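PDB 1XD5: antifungal protein GAFP-1 from Gastrodia elata, which probably binds mannose as a monomeric monocot lectin of the bulb-type family and is named for its antifungal activity. Local coordinates for residues A[1-9]-A[13-21]. Numbering follows the deposited sequence.
Sequences SDRLNSGHQ and GGSLAEGGY
Leu16 packs mostly on the backbone of residues 1-3, and Leu4 supplies the one apolar side chain it meets across the contact. Leu16 CB lies 3.8 Å from Ser1 O. CG stands anti to the carbonyl carbon (chi1 -55°), and from there the two methyls part along the incoming chain. Leu16 CD1 reaches Asp2 O at 3.7 Å, whereas its CD2 sits against the backbone of Arg3, 3.6 Å from Arg3 C, and also meets CB of Leu4. Leu85 of strand 84-87 packs on the same leucine, which is buried.

The backbones join at one direct hydrogen bond, Ala17 N to Ser1 O at 2.9 Å, with 159° at the hydrogen. Two waters, one of them weakly bound to Ser1 N, link that nitrogen to Ser15 O. The side chains of Asp2 and Glu18 lie side by side, pointing the same way, their carboxylate planes 67° apart. Asp2 OD2 and Glu18 OE1 are 4.0 Å apart, a like-charge approach probably eased by Arg3, which grips Asp2 side-on (Arg3 NE to Asp2 OD1 3.0 Å, NH2 to OD2), and by a long, weak ion pair of Glu18 with Arg89.

Leu4 pairs with Leu85, making strand 3-5 an edge of one four-stranded sheet, while strand 15-18 edges another. Such a junction between neighbouring sheets is characteristic of the beta-prism II fold of bulb-type lectins, three antiparallel sheets around a pseudo-threefold axis.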
ATOM      1  N   SER A   1       9.462  -0.498   8.389  1.00 14.50           N
ATOM      2  CA  SER A   1       9.175  -1.941   8.187  1.00 14.74           C
ATOM      3  C   SER A   1       8.896  -2.206   6.713  1.00 13.87           C
ATOM      4  O   SER A   1       8.690  -1.275   5.942  1.00 13.59           O
ATOM      5  CB  SER A   1       7.968  -2.358   9.039  1.00 14.81           C
ATOM      6  OG  SER A   1       7.639  -3.721   8.814  1.00 17.66           O
ATOM      7  N   ASP A   2       8.898  -3.475   6.331  1.00 13.39           N
ATOM      8  CA  ASP A   2       8.571  -3.869   4.967  1.00 13.22           C
ATOM      9  C   ASP A   2       7.130  -4.328   4.815  1.00 12.91           C
ATOM     10  O   ASP A   2       6.698  -4.694   3.722  1.00 12.69           O
ATOM     11  CB  ASP A   2       9.519  -4.966   4.496  1.00 13.30           C
ATOM     12  CG  ASP A   2       9.429  -6.224   5.344  1.00 14.53           C
ATOM     13  OD1 ASP A   2       8.803  -6.206   6.422  1.00 15.76           O
ATOM     14  OD2 ASP A   2       9.954  -7.287   4.991  1.00 17.84           O
ATOM     15  N   ARG A   3       6.375  -4.317   5.909  1.00 13.38           N
ATOM     16  CA  ARG A   3       5.005  -4.806   5.847  1.00 13.45           C
ATOM     17  C   ARG A   3       4.039  -4.056   6.750  1.00 13.25           C
ATOM     18  O   ARG A   3       4.437  -3.446   7.750  1.00 13.16           O
ATOM     19  CB  ARG A   3       4.948  -6.320   6.090  1.00 14.09           C
ATOM     20  CG  ARG A   3       5.088  -6.751   7.538  1.00 17.03           C
ATOM     21  CD  ARG A   3       5.529  -8.203   7.681  1.00 21.58           C
ATOM     22  NE  ARG A   3       6.912  -8.357   7.226  1.00 24.93           N
ATOM     23  CZ  ARG A   3       7.501  -9.521   6.954  1.00 26.15           C
ATOM     24  NH1 ARG A   3       6.841 -10.669   7.085  1.00 26.26           N
ATOM     25  NH2 ARG A   3       8.759  -9.530   6.545  1.00 26.38           N
ATOM     26  N   LEU A   4       2.768  -4.084   6.362  1.00 12.91           N
ATOM     27  CA  LEU A   4       1.708  -3.442   7.125  1.00 12.85           C
ATOM     28  C   LEU A   4       0.622  -4.484   7.334  1.00 12.97           C
ATOM     29  O   LEU A   4       0.088  -5.019   6.364  1.00 12.74           O
ATOM     30  CB  LEU A   4       1.143  -2.250   6.334  1.00 12.94           C
ATOM     31  CG  LEU A   4      -0.021  -1.487   6.982  1.00 12.35           C
ATOM     32  CD1 LEU A   4       0.412  -0.860   8.309  1.00 11.28           C
ATOM     33  CD2 LEU A   4      -0.578  -0.428   6.028  1.00 12.32           C
ATOM     34  N   ASN A   5       0.307  -4.778   8.594  1.00 13.23           N
ATOM     35  CA  ASN A   5      -0.694  -5.799   8.913  1.00 13.55           C
ATOM     36  C   ASN A   5      -2.097  -5.210   8.900  1.00 12.89           C
ATOM     37  O   ASN A   5      -2.267  -4.023   9.148  1.00 12.19           O
ATOM     38  CB  ASN A   5      -0.407  -6.446  10.280  1.00 13.88           C
ATOM     39  CG  ASN A   5       0.894  -7.252  10.299  1.00 17.50           C
ATOM     40  OD1 ASN A   5       1.174  -8.045   9.401  1.00 20.34           O
ATOM     41  ND2 ASN A   5       1.692  -7.053  11.343  1.00 21.45           N
ATOM     42  N   SER A   6      -3.102  -6.042   8.621  1.00 12.95           N
ATOM     43  CA  SER A   6      -4.496  -5.581   8.648  1.00 13.03           C
ATOM     44  C   SER A   6      -4.876  -5.087  10.038  1.00 13.13           C
ATOM     45  O   SER A   6      -4.409  -5.619  11.048  1.00 12.63           O
ATOM     46  CB  SER A   6      -5.480  -6.659   8.172  1.00 12.89           C
ATOM     47  OG  SER A   6      -5.258  -7.887   8.839  1.00 13.98           O
ATOM     48  N   GLY A   7      -5.711  -4.055  10.069  1.00 12.99           N
ATOM     49  CA  GLY A   7      -6.088  -3.392  11.303  1.00 13.19           C
ATOM     50  C   GLY A   7      -5.113  -2.294  11.666  1.00 13.68           C
ATOM     51  O   GLY A   7      -5.264  -1.637  12.705  1.00 13.50           O
ATOM     52  N   HIS A   8      -4.099  -2.103  10.820  1.00 13.71           N
ATOM     53  CA  HIS A   8      -3.088  -1.073  11.041  1.00 14.23           C
ATOM     54  C   HIS A   8      -3.007  -0.121   9.850  1.00 13.63           C
ATOM     55  O   HIS A   8      -3.519  -0.415   8.769  1.00 12.70           O
ATOM     56  CB  HIS A   8      -1.719  -1.704  11.321  1.00 14.65           C
ATOM     57  CG  HIS A   8      -1.680  -2.495  12.591  1.00 18.02           C
ATOM     58  ND1 HIS A   8      -1.235  -1.964  13.784  1.00 21.14           N
ATOM     59  CD2 HIS A   8      -2.052  -3.768  12.862  1.00 20.75           C
ATOM     60  CE1 HIS A   8      -1.328  -2.880  14.733  1.00 22.08           C
ATOM     61  NE2 HIS A   8      -1.823  -3.984  14.200  1.00 21.67           N
ATOM     62  N   GLN A   9      -2.372   1.023  10.070  1.00 13.50           N
ATOM     63  CA  GLN A   9      -2.302   2.047   9.044  1.00 13.91           C
ATOM     64  C   GLN A   9      -0.937   2.693   8.992  1.00 13.60           C
ATOM     65  O   GLN A   9      -0.177   2.658   9.966  1.00 13.01           O
ATOM     66  CB  GLN A   9      -3.393   3.099   9.253  1.00 13.87           C
ATOM     67  CG  GLN A   9      -3.101   4.106  10.351  1.00 17.41           C
ATOM     68  CD  GLN A   9      -4.223   5.096  10.520  1.00 20.14           C
ATOM     69  OE1 GLN A   9      -5.389   4.733  10.400  1.00 22.75           O
ATOM     70  NE2 GLN A   9      -3.878   6.346  10.792  1.00 20.50           N
ATOM     71  N   GLY A  13       3.068  10.258   5.225  1.00 11.84           N
ATOM     72  CA  GLY A  13       4.505  10.207   5.007  1.00 11.32           C
ATOM     73  C   GLY A  13       5.101   8.883   5.448  1.00 11.11           C
ATOM     74  O   GLY A  13       6.289   8.640   5.247  1.00 11.27           O
ATOM     75  N   GLY A  14       4.271   8.037   6.055  1.00 10.31           N
ATOM     76  CA  GLY A  14       4.670   6.706   6.462  1.00 10.01           C
ATOM     77  C   GLY A  14       4.902   5.814   5.263  1.00  9.47           C
ATOM     78  O   GLY A  14       4.372   6.070   4.191  1.00  9.72           O
ATOM     79  N   SER A  15       5.693   4.765   5.445  1.00  8.92           N
ATOM     80  CA  SER A  15       6.109   3.956   4.318  1.00  8.86           C
ATOM     81  C   SER A  15       6.486   2.536   4.676  1.00  8.60           C
ATOM     82  O   SER A  15       6.763   2.199   5.841  1.00  8.80           O
ATOM     83  CB  SER A  15       7.293   4.626   3.599  1.00  8.65           C
ATOM     84  OG  SER A  15       8.410   4.700   4.476  1.00  8.74           O
ATOM     85  N   LEU A  16       6.487   1.703   3.647  1.00  8.24           N
ATOM     86  CA  LEU A  16       7.153   0.427   3.689  1.00  8.57           C
ATOM     87  C   LEU A  16       8.466   0.627   2.954  1.00  8.56           C
ATOM     88  O   LEU A  16       8.518   1.363   1.967  1.00  8.12           O
ATOM     89  CB  LEU A  16       6.324  -0.641   2.981  1.00  8.81           C
ATOM     90  CG  LEU A  16       4.882  -0.850   3.443  1.00 10.46           C
ATOM     91  CD1 LEU A  16       4.298  -2.030   2.663  1.00  9.33           C
ATOM     92  CD2 LEU A  16       4.781  -1.065   4.975  1.00 10.38           C
ATOM     93  N   ALA A  17       9.518  -0.015   3.436  1.00  8.02           N
ATOM     94  CA  ALA A  17      10.818   0.110   2.809  1.00  9.23           C
ATOM     95  C   ALA A  17      11.508  -1.245   2.730  1.00  9.78           C
ATOM     96  O   ALA A  17      11.385  -2.070   3.636  1.00  9.29           O
ATOM     97  CB  ALA A  17      11.677   1.098   3.583  1.00  8.81           C
ATOM     98  N   GLU A  18      12.222  -1.463   1.635  1.00 10.07           N
ATOM     99  CA  GLU A  18      13.033  -2.655   1.451  1.00 11.53           C
ATOM    100  C   GLU A  18      14.190  -2.249   0.555  1.00 11.02           C
ATOM    101  O   GLU A  18      14.006  -2.033  -0.639  1.00 10.50           O
ATOM    102  CB  GLU A  18      12.206  -3.783   0.807  1.00 12.05           C
ATOM    103  CG  GLU A  18      12.930  -5.125   0.661  1.00 16.66           C
ATOM    104  CD  GLU A  18      13.736  -5.528   1.889  1.00 21.68           C
ATOM    105  OE1 GLU A  18      13.131  -5.888   2.922  1.00 24.78           O
ATOM    106  OE2 GLU A  18      14.982  -5.495   1.824  1.00 24.07           O
ATOM    107  N   GLY A  19      15.374  -2.103   1.146  1.00 11.08           N
ATOM    108  CA  GLY A  19      16.535  -1.642   0.417  1.00 10.56           C
ATOM    109  C   GLY A  19      16.257  -0.297  -0.215  1.00 10.22           C
ATOM    110  O   GLY A  19      15.890   0.642   0.483  1.00 10.64           O
ATOM    111  N   GLY A  20      16.410  -0.215  -1.535  1.00  9.79           N
ATOM    112  CA  GLY A  20      16.167   1.016  -2.273  1.00  9.35           C
ATOM    113  C   GLY A  20      14.718   1.222  -2.687  1.00  9.58           C
ATOM    114  O   GLY A  20      14.409   2.176  -3.402  1.00  9.12           O
ATOM    115  N   TYR A  21      13.832   0.316  -2.262  1.00  9.29           N
ATOM    116  CA  TYR A  21      12.412   0.436  -2.585  1.00  9.23           C
ATOM    117  C   TYR A  21      11.644   1.107  -1.465  1.00  9.54           C
ATOM    118  O   TYR A  21      11.818   0.788  -0.283  1.00  9.33           O
ATOM    119  CB  TYR A  21      11.783  -0.932  -2.897  1.00  9.18           C
ATOM    120  CG  TYR A  21      12.520  -1.747  -3.939  1.00  9.69           C
ATOM    121  CD1 TYR A  21      12.634  -3.127  -3.807  1.00  9.56           C
ATOM    122  CD2 TYR A  21      13.099  -1.137  -5.059  1.00 10.80           C
ATOM    123  CE1 TYR A  21      13.305  -3.883  -4.757  1.00 10.18           C
ATOM    124  CE2 TYR A  21      13.779  -1.883  -6.012  1.00 10.79           C
ATOM    125  CZ  TYR A  21      13.872  -3.255  -5.854  1.00 11.79           C
ATOM    126  OH  TYR A  21      14.538  -3.998  -6.789  1.00 11.06           O
TER
HETATM  127  O   HOH W   1       6.689   0.771   7.971  1.00 20.28           O
HETATM  128  O   HOH W   2       9.622   2.395   6.773  1.00 28.64           O